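Local coordinates for uncharacterized protein (Aeromonas hydrophila J-1, PDB 6R1J) that forms, as AhlC, one component of the tripartite alpha-pore-forming toxin AHL, here in its soluble state and with a mutated head, at residues A18-F23 / N32-V37; G25-A30 / Q195-F200; L64-Q69 / A253-V258. The protein carries 3 engineered substitutions. All blocks are in the same frame, centred on the assembly; numbering follows the deposited sequence.

Interaction 1. Residues A18-F23 / N32-V37; sequences ATIQSF and NIQQNV
Two glutamines, Gln-21 and Gln-34, bridge the short helical hairpin formed where helix 5-21 turns back beside helix 28-70. Gln-34 carries most of the polar contact. With its chain extended beyond CG (chi2 -176°), its amide reaches the backbone of Ile-20 and Phe-23, where helix 5-21 gives way to the turn; NE2 donates to Ile-20 O at 3.0 Å and to Phe-23 O at 2.8 Å. Both acceptors lie close to the amide plane, which fixes the rotation of that group. The bond to Ile-20 is nearly straight (171°) and that to Phe-23 is more bent. In return, the chain of Gln-21 folds at chi2 (-59°), and its NE2 donates to the backbone Gln-34 O at 2.8 Å. The same nitrogen also bonds Glu-17 OE2, one turn earlier, so it has two partners, the Gln-34 carbonyl and a carboxylate. Beside this polar exchange, Ile-20 CG2 lies 3.9 Å from Val-37 CG2, an apolar contact on the inner side of the hairpin. Thr-19 OG1 and Ser-22 OG hydrogen-bond, respectively, Ser-22 OG and Thr-19 OG1 of the second subunit. Ile-20 packs on Phe-200 and Val-37 on Phe-207 of helix 163-236, while Asn-36 reaches helix 78-157.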
loop_
_atom_site.group_PDB
_atom_site.type_symbol
_atom_site.label_atom_id
_atom_site.label_comp_id
_atom_site.label_asym_id
_atom_site.label_seq_id
_atom_site.Cartn_x
_atom_site.Cartn_y
_atom_site.Cartn_z
ATOM N N ALA A 18 12.836 9.632 14.424
ATOM C CA ALA A 18 14.238 9.328 14.069
ATOM C C ALA A 18 14.293 8.879 12.602
ATOM O O ALA A 18 15.175 9.285 11.845
ATOM C CB ALA A 18 14.769 8.243 14.961
ATOM N N THR A 19 13.349 8.034 12.195
ATOM C CA THR A 19 13.291 7.553 10.808
ATOM C C THR A 19 12.965 8.730 9.866
ATOM O O THR A 19 13.597 8.805 8.783
ATOM C CB THR A 19 12.336 6.366 10.702
ATOM O OG1 THR A 19 12.861 5.379 11.586
ATOM C CG2 THR A 19 12.301 5.799 9.306
ATOM N N ILE A 20 12.041 9.596 10.258
ATOM C CA ILE A 20 11.662 10.776 9.437
ATOM C C ILE A 20 12.885 11.677 9.242
ATOM O O ILE A 20 13.063 12.173 8.118
ATOM C CB ILE A 20 10.475 11.506 10.062
ATOM C CG1 ILE A 20 9.188 10.687 9.885
ATOM C CG2 ILE A 20 10.348 12.889 9.455
ATOM C CD1 ILE A 20 8.009 11.205 10.646
ATOM N N GLN A 21 13.755 11.805 10.243
ATOM C CA GLN A 21 14.928 12.710 10.104
ATOM C C GLN A 21 15.982 12.106 9.162
ATOM O O GLN A 21 16.787 12.885 8.677
ATOM C CB GLN A 21 15.566 13.047 11.448
ATOM C CG GLN A 21 14.616 13.738 12.408
ATOM C CD GLN A 21 14.023 15.040 11.929
ATOM O OE1 GLN A 21 14.410 15.592 10.896
ATOM N NE2 GLN A 21 13.027 15.525 12.662
ATOM N N SER A 22 15.968 10.797 8.881
ATOM C CA SER A 22 17.006 10.106 8.107
ATOM C C SER A 22 16.871 10.430 6.616
ATOM O O SER A 22 17.794 10.108 5.904
ATOM C CB SER A 22 17.006 8.608 8.368
ATOM O OG SER A 22 15.950 7.979 7.679
ATOM N N PHE A 23 15.748 10.990 6.180
ATOM C CA PHE A 23 15.457 11.254 4.761
ATOM C C PHE A 23 16.093 12.580 4.334
ATOM O O PHE A 23 15.973 13.569 5.047
ATOM C CB PHE A 23 13.949 11.253 4.509
ATOM C CG PHE A 23 13.316 9.872 4.446
ATOM C CD1 PHE A 23 12.906 9.221 5.603
ATOM C CD2 PHE A 23 13.142 9.223 3.232
ATOM C CE1 PHE A 23 12.302 7.968 5.533
ATOM C CE2 PHE A 23 12.580 7.951 3.168
ATOM C CZ PHE A 23 12.140 7.334 4.317
ATOM N N ASN A 32 9.183 20.700 6.103
ATOM C CA ASN A 32 8.168 21.231 7.035
ATOM C C ASN A 32 7.830 20.182 8.110
ATOM O O ASN A 32 7.834 20.516 9.289
ATOM C CB ASN A 32 6.894 21.635 6.320
ATOM C CG ASN A 32 7.050 22.859 5.430
ATOM O OD1 ASN A 32 8.116 23.480 5.393
ATOM N ND2 ASN A 32 6.009 23.151 4.671
ATOM N N ILE A 33 7.602 18.937 7.708
ATOM C CA ILE A 33 7.212 17.838 8.651
ATOM C C ILE A 33 8.415 17.500 9.527
ATOM O O ILE A 33 8.217 17.255 10.736
ATOM C CB ILE A 33 6.730 16.605 7.853
ATOM C CG1 ILE A 33 5.480 16.943 7.068
ATOM C CG2 ILE A 33 6.514 15.413 8.769
ATOM C CD1 ILE A 33 5.060 15.896 6.055
ATOM N N GLN A 34 9.602 17.392 8.929
ATOM C CA GLN A 34 10.857 17.054 9.666
ATOM C C GLN A 34 11.033 18.059 10.806
ATOM O O GLN A 34 11.366 17.649 11.959
ATOM C CB GLN A 34 12.089 17.068 8.755
ATOM C CG GLN A 34 12.170 15.870 7.800
ATOM C CD GLN A 34 13.437 15.834 6.979
ATOM O OE1 GLN A 34 13.895 16.873 6.526
ATOM N NE2 GLN A 34 14.030 14.656 6.784
ATOM N N GLN A 35 10.808 19.336 10.529
ATOM C CA GLN A 35 11.000 20.383 11.565
ATOM C C GLN A 35 9.898 20.234 12.626
ATOM O O GLN A 35 10.194 20.372 13.792
ATOM C CB GLN A 35 10.990 21.764 10.920
ATOM C CG GLN A 35 12.240 21.992 10.079
ATOM C CD GLN A 35 13.450 22.115 10.971
ATOM O OE1 GLN A 35 13.438 22.878 11.944
ATOM N NE2 GLN A 35 14.471 21.340 10.648
ATOM N N ASN A 36 8.653 20.095 12.194
ATOM C CA ASN A 36 7.468 19.923 13.068
ATOM C C ASN A 36 7.694 18.728 14.007
ATOM O O ASN A 36 7.597 18.917 15.212
ATOM C CB ASN A 36 6.223 19.748 12.200
ATOM C CG ASN A 36 4.929 19.682 12.967
ATOM O OD1 ASN A 36 4.939 19.603 14.193
ATOM N ND2 ASN A 36 3.820 19.802 12.248
ATOM N N VAL A 37 7.989 17.540 13.478
ATOM C CA VAL A 37 8.123 16.329 14.339
ATOM C C VAL A 37 9.313 16.506 15.278
ATOM O O VAL A 37 9.257 15.998 16.408
ATOM C CB VAL A 37 8.207 15.016 13.554
ATOM C CG1 VAL A 37 6.930 14.818 12.764
ATOM C CG2 VAL A 37 9.433 14.856 12.697
#

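Interaction 2. Residues G25-A30 / Q195-F200; sequences GLPQNA and QRQQGF
Leu-26 places CG beside its backbone N (chi1 -69°), while Phe-200 sends its ring out anti to its own N (chi1 180°), and the two side chains meet between the start of helix 28-70 and helix 163-236. Leu-26 CD1 sits over one face of the Phe-200 ring, 3.8 Å from the centroid and 30° off the normal, a CH-pi contact. The methyl is displaced toward the CG-CD1 side: Leu-26 CD1 is 3.4 Å from Phe-200 CD1 and 3.5 Å from Phe-200 CG, against 4.0 Å from Phe-200 CE1. The second branch, Leu-26 CD2, packs against aliphatic carbons of the helix, Gln-197 CG at 3.6 Å and, more loosely, Arg-196 CG. Farther out on the ring, Ala-30 CB approaches Phe-200 CE2 at 3.6 Å. Pro-27, at the N-cap position of helix 28-70, brings CD to 3.8 Å from Gln-197 NE2. Phe-23 adds an edge-to-face contact with the same phenylalanine ring. The polar end of Arg-196 goes elsewhere, its NH1 bonding Ser-24 O. No hydrogen bond joins the two segments, so this join rests on van der Waals and CH-pi contacts: Arg-196 contributes CG and CD, and Gln-197 both its CG and its amide nitrogen.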
loop_
_atom_site.group_PDB
_atom_site.type_symbol
_atom_site.label_atom_id
_atom_site.label_comp_id
_atom_site.label_asym_id
_atom_site.label_seq_id
_atom_site.Cartn_x
_atom_site.Cartn_y
_atom_site.Cartn_z
ATOM N N GLY A 25 17.045 15.149 0.624
ATOM C CA GLY A 25 16.795 15.422 -0.799
ATOM C C GLY A 25 15.323 15.501 -1.083
ATOM O O GLY A 25 14.953 15.254 -2.211
ATOM N N LEU A 26 14.505 15.797 -0.076
ATOM C CA LEU A 26 13.040 15.870 -0.273
ATOM C C LEU A 26 12.621 17.334 -0.378
ATOM O O LEU A 26 13.357 18.244 -0.007
ATOM C CB LEU A 26 12.330 15.109 0.860
ATOM C CG LEU A 26 12.521 13.590 0.837
ATOM C CD1 LEU A 26 11.878 12.942 2.061
ATOM C CD2 LEU A 26 11.954 12.971 -0.451
ATOM N N PRO A 27 11.429 17.597 -0.919
ATOM C CA PRO A 27 10.952 18.966 -1.058
ATOM C C PRO A 27 10.535 19.644 0.242
ATOM O O PRO A 27 10.449 18.996 1.302
ATOM C CB PRO A 27 9.733 18.848 -1.980
ATOM C CG PRO A 27 9.282 17.406 -1.837
ATOM C CD PRO A 27 10.541 16.615 -1.574
ATOM N N GLN A 28 10.227 20.935 0.104
ATOM C CA GLN A 28 9.938 21.840 1.234
ATOM C C GLN A 28 8.880 21.210 2.163
ATOM O O GLN A 28 9.086 21.274 3.379
ATOM C CB GLN A 28 9.450 23.209 0.757
ATOM C CG GLN A 28 9.188 24.155 1.918
ATOM C CD GLN A 28 10.467 24.548 2.615
ATOM O OE1 GLN A 28 11.440 24.934 1.957
ATOM N NE2 GLN A 28 10.486 24.470 3.944
ATOM N N ASN A 29 7.787 20.645 1.641
ATOM C CA ASN A 29 6.729 20.082 2.529
ATOM C C ASN A 29 7.296 18.965 3.425
ATOM O O ASN A 29 6.760 18.851 4.550
ATOM C CB ASN A 29 5.480 19.626 1.780
ATOM C CG ASN A 29 4.757 20.775 1.107
ATOM O OD1 ASN A 29 4.103 21.579 1.757
ATOM N ND2 ASN A 29 4.865 20.831 -0.193
ATOM N N ALA A 30 8.276 18.179 2.962
ATOM C CA ALA A 30 8.946 17.109 3.740
ATOM C C ALA A 30 9.795 17.759 4.835
ATOM O O ALA A 30 9.752 17.339 6.000
ATOM C CB ALA A 30 9.776 16.253 2.842
ATOM N N GLN A 195 9.857 6.445 -5.147
ATOM C CA GLN A 195 10.107 5.422 -4.093
ATOM C C GLN A 195 10.469 6.099 -2.764
ATOM O O GLN A 195 9.860 5.777 -1.711
ATOM C CB GLN A 195 11.171 4.464 -4.627
ATOM C CG GLN A 195 11.722 3.451 -3.640
ATOM C CD GLN A 195 12.771 2.632 -4.364
ATOM O OE1 GLN A 195 12.536 1.489 -4.769
ATOM N NE2 GLN A 195 13.912 3.244 -4.627
ATOM N N ARG A 196 11.397 7.053 -2.796
ATOM C CA ARG A 196 11.854 7.747 -1.575
ATOM C C ARG A 196 10.703 8.537 -0.973
ATOM O O ARG A 196 10.520 8.508 0.265
ATOM C CB ARG A 196 12.991 8.690 -1.943
ATOM C CG ARG A 196 13.653 9.335 -0.752
ATOM C CD ARG A 196 14.812 10.179 -1.227
ATOM N NE ARG A 196 15.875 9.405 -1.864
ATOM C CZ ARG A 196 17.143 9.834 -1.982
ATOM N NH1 ARG A 196 17.501 11.010 -1.481
ATOM N NH2 ARG A 196 18.063 9.067 -2.551
ATOM N N GLN A 197 9.958 9.281 -1.780
ATOM C CA GLN A 197 8.825 10.040 -1.207
ATOM C C GLN A 197 7.770 9.084 -0.626
ATOM O O GLN A 197 7.147 9.460 0.365
ATOM C CB GLN A 197 8.169 10.989 -2.221
ATOM C CG GLN A 197 9.032 12.208 -2.498
ATOM C CD GLN A 197 8.366 13.290 -3.319
ATOM O OE1 GLN A 197 7.136 13.435 -3.334
ATOM N NE2 GLN A 197 9.209 14.021 -4.045
ATOM N N GLN A 198 7.443 7.991 -1.297
ATOM C CA GLN A 198 6.421 7.045 -0.752
ATOM C C GLN A 198 6.920 6.530 0.615
ATOM O O GLN A 198 6.134 6.458 1.592
ATOM C CB GLN A 198 6.198 5.895 -1.731
ATOM C CG GLN A 198 5.453 6.313 -2.998
ATOM C CD GLN A 198 5.506 5.242 -4.068
ATOM O OE1 GLN A 198 6.451 4.449 -4.124
ATOM N NE2 GLN A 198 4.504 5.210 -4.954
ATOM N N GLY A 199 8.188 6.161 0.703
ATOM C CA GLY A 199 8.776 5.705 1.975
ATOM C C GLY A 199 8.618 6.777 3.034
ATOM O O GLY A 199 8.189 6.484 4.182
ATOM N N PHE A 200 8.938 8.017 2.705
ATOM C CA PHE A 200 8.827 9.140 3.668
ATOM C C PHE A 200 7.377 9.330 4.117
ATOM O O PHE A 200 7.087 9.497 5.304
ATOM C CB PHE A 200 9.370 10.420 3.019
ATOM C CG PHE A 200 9.293 11.590 3.938
ATOM C CD1 PHE A 200 10.312 11.845 4.847
ATOM C CD2 PHE A 200 8.240 12.491 3.849
ATOM C CE1 PHE A 200 10.243 12.960 5.680
ATOM C CE2 PHE A 200 8.185 13.602 4.682
ATOM C CZ PHE A 200 9.187 13.839 5.594
#

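Interaction 3. Residues L64-Q69 / A253-V258; sequences LQLTQQ and AALTEV
Leu-66 CD1 is the centre of this contact, the one methyl that meets three residues of helix 253-258. It lies 3.8 Å from Ala-254 CB, 3.7 Å from the backbone Leu-255 N and 3.8 Å from Val-258 CG2, so it presses onto main chain as well as side chains. Phe-251, one turn before Ala-254 on helix 244-264, also touches Leu-66. Residues 251, 254, 255 and 258 follow an i, i+3, i+4, i+7 spacing, consistent with a knobs-into-holes socket for Leu-66. A second, looser pair flanks it: Thr-67 CG2 comes to 4.0 Å from Leu-255 CD2, the two side chains crossing at about a right angle.

The next shell explains how these groups are presented. With chi1 at 58°, Thr-67 OG1 lies between its backbone N and carbonyl carbon and donates to Leu-64 O at 2.9 Å, approaching that oxygen at a C=O...donor angle of 109°. The hydroxyl is thereby turned to its own helix, and the methyl is presented to Leu-255. The backbones are nearest at Leu-66 and Leu-255, whose CA atoms are 6.4 Å apart. The short helix axes come within 9.8 Å and run at 156°, close to antiparallel. No hydrogen bond crosses the interface.

Farther out, Ala-254 packs on Leu-228 of helix 163-236, and Glu-257 makes a salt bridge with Lys-152 of the second subunit. On the other helix, Gln-65 and Gln-69 turn to Phe-84 of helix 78-157. The contact thus seats the C-terminal helix 244-264 against helix 28-70 within an all-helical bundle.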
loop_
_atom_site.group_PDB
_atom_site.type_symbol
_atom_site.label_atom_id
_atom_site.label_comp_id
_atom_site.label_asym_id
_atom_site.label_seq_id
_atom_site.Cartn_x
_atom_site.Cartn_y
_atom_site.Cartn_z
ATOM N N LEU A 64 -8.676 10.071 47.425
ATOM C CA LEU A 64 -8.681 9.950 48.919
ATOM C C LEU A 64 -9.650 10.987 49.538
ATOM O O LEU A 64 -10.449 10.649 50.423
ATOM C CB LEU A 64 -7.235 10.103 49.388
ATOM C CG LEU A 64 -6.986 9.980 50.891
ATOM C CD1 LEU A 64 -7.592 8.698 51.442
ATOM C CD2 LEU A 64 -5.490 10.039 51.167
ATOM N N GLN A 65 -9.687 12.208 49.012
ATOM C CA GLN A 65 -10.628 13.249 49.487
ATOM C C GLN A 65 -12.056 12.739 49.340
ATOM O O GLN A 65 -12.828 12.890 50.295
ATOM C CB GLN A 65 -10.428 14.560 48.742
ATOM C CG GLN A 65 -9.151 15.307 49.082
ATOM C CD GLN A 65 -8.943 16.481 48.147
ATOM O OE1 GLN A 65 -9.375 16.467 46.990
ATOM N NE2 GLN A 65 -8.228 17.491 48.623
ATOM N N LEU A 66 -12.396 12.119 48.206
ATOM C CA LEU A 66 -13.762 11.618 47.994
ATOM C C LEU A 66 -14.044 10.431 48.928
ATOM O O LEU A 66 -15.154 10.383 49.441
ATOM C CB LEU A 66 -13.998 11.268 46.523
ATOM C CG LEU A 66 -13.955 12.486 45.569
ATOM C CD1 LEU A 66 -14.047 12.030 44.108
ATOM C CD2 LEU A 66 -15.080 13.435 45.880
ATOM N N THR A 67 -13.126 9.486 49.102
ATOM C CA THR A 67 -13.418 8.326 49.999
ATOM C C THR A 67 -13.635 8.855 51.447
ATOM O O THR A 67 -14.549 8.369 52.112
ATOM C CB THR A 67 -12.342 7.249 49.837
ATOM O OG1 THR A 67 -11.071 7.829 50.129
ATOM C CG2 THR A 67 -12.304 6.637 48.455
ATOM N N GLN A 68 -12.855 9.845 51.871
ATOM C CA GLN A 68 -12.965 10.496 53.205
ATOM C C GLN A 68 -14.329 11.163 53.313
ATOM O O GLN A 68 -15.007 10.879 54.292
ATOM C CB GLN A 68 -11.777 11.416 53.488
ATOM C CG GLN A 68 -10.493 10.658 53.735
ATOM C CD GLN A 68 -9.237 11.495 53.749
ATOM O OE1 GLN A 68 -9.157 12.582 53.190
ATOM N NE2 GLN A 68 -8.204 10.956 54.353
ATOM N N GLN A 69 -14.814 11.868 52.280
ATOM C CA GLN A 69 -16.187 12.401 52.321
ATOM C C GLN A 69 -17.196 11.271 52.425
ATOM O O GLN A 69 -18.186 11.417 53.157
ATOM C CB GLN A 69 -16.595 13.242 51.102
ATOM C CG GLN A 69 -15.875 14.568 51.005
ATOM C CD GLN A 69 -16.278 15.495 52.123
ATOM O OE1 GLN A 69 -17.444 15.558 52.491
ATOM N NE2 GLN A 69 -15.298 16.203 52.657
ATOM N N ALA A 253 -20.431 9.253 42.041
ATOM C CA ALA A 253 -20.274 9.487 40.589
ATOM C C ALA A 253 -18.915 10.120 40.345
ATOM O O ALA A 253 -18.183 9.616 39.441
ATOM C CB ALA A 253 -21.416 10.346 40.036
ATOM N N ALA A 254 -18.545 11.167 41.097
ATOM C CA ALA A 254 -17.235 11.836 40.934
ATOM C C ALA A 254 -16.103 10.814 41.127
ATOM O O ALA A 254 -15.062 10.869 40.411
ATOM C CB ALA A 254 -17.067 12.928 41.910
ATOM N N LEU A 255 -16.247 9.907 42.101
ATOM C CA LEU A 255 -15.146 8.960 42.387
ATOM C C LEU A 255 -14.970 8.019 41.181
ATOM O O LEU A 255 -13.817 7.706 40.877
ATOM C CB LEU A 255 -15.423 8.225 43.707
ATOM C CG LEU A 255 -14.358 7.204 44.120
ATOM C CD1 LEU A 255 -13.001 7.874 44.316
ATOM C CD2 LEU A 255 -14.809 6.480 45.392
ATOM N N THR A 256 -16.029 7.590 40.502
ATOM C CA THR A 256 -15.904 6.765 39.265
ATOM C C THR A 256 -15.084 7.530 38.218
ATOM O O THR A 256 -14.250 6.890 37.520
ATOM C CB THR A 256 -17.238 6.292 38.661
ATOM O OG1 THR A 256 -17.954 7.369 38.047
ATOM C CG2 THR A 256 -18.126 5.577 39.661
ATOM N N GLU A 257 -15.256 8.850 38.114
ATOM C CA GLU A 257 -14.564 9.650 37.063
ATOM C C GLU A 257 -13.102 9.763 37.465
ATOM O O GLU A 257 -12.233 9.607 36.587
ATOM C CB GLU A 257 -15.246 11.013 36.840
ATOM C CG GLU A 257 -16.715 10.898 36.430
ATOM C CD GLU A 257 -16.971 10.211 35.092
ATOM O OE1 GLU A 257 -16.007 9.943 34.367
ATOM O OE2 GLU A 257 -18.127 9.895 34.796
ATOM N N VAL A 258 -12.824 10.017 38.753
ATOM C CA VAL A 258 -11.426 10.094 39.256
ATOM C C VAL A 258 -10.711 8.791 38.919
ATOM O O VAL A 258 -9.580 8.853 38.469
ATOM C CB VAL A 258 -11.342 10.368 40.763
ATOM C CG1 VAL A 258 -9.925 10.176 41.283
ATOM C CG2 VAL A 258 -11.837 11.758 41.073
#

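From the N terminus, interaction 1 closes the smallest loop, with only eight residues between its segments, and folds helix 5-21 onto helix 28-70. Interaction 2 opens inside that loop at 25-30 and closes on 195-200, so the two cross. They also touch, Phe-23 CE2 lying 3.6 Å from Arg-196 O, and together tie helices 5-21, 28-70 and 163-236 to one another. Interaction 3 opens after interaction 1 has closed, so those two are in series, but it crosses interaction 2 by running from 64-69 to 253-258. It lies about 44 Å from interaction 1, centre to centre; helix 28-70, common to all three, spans the distance.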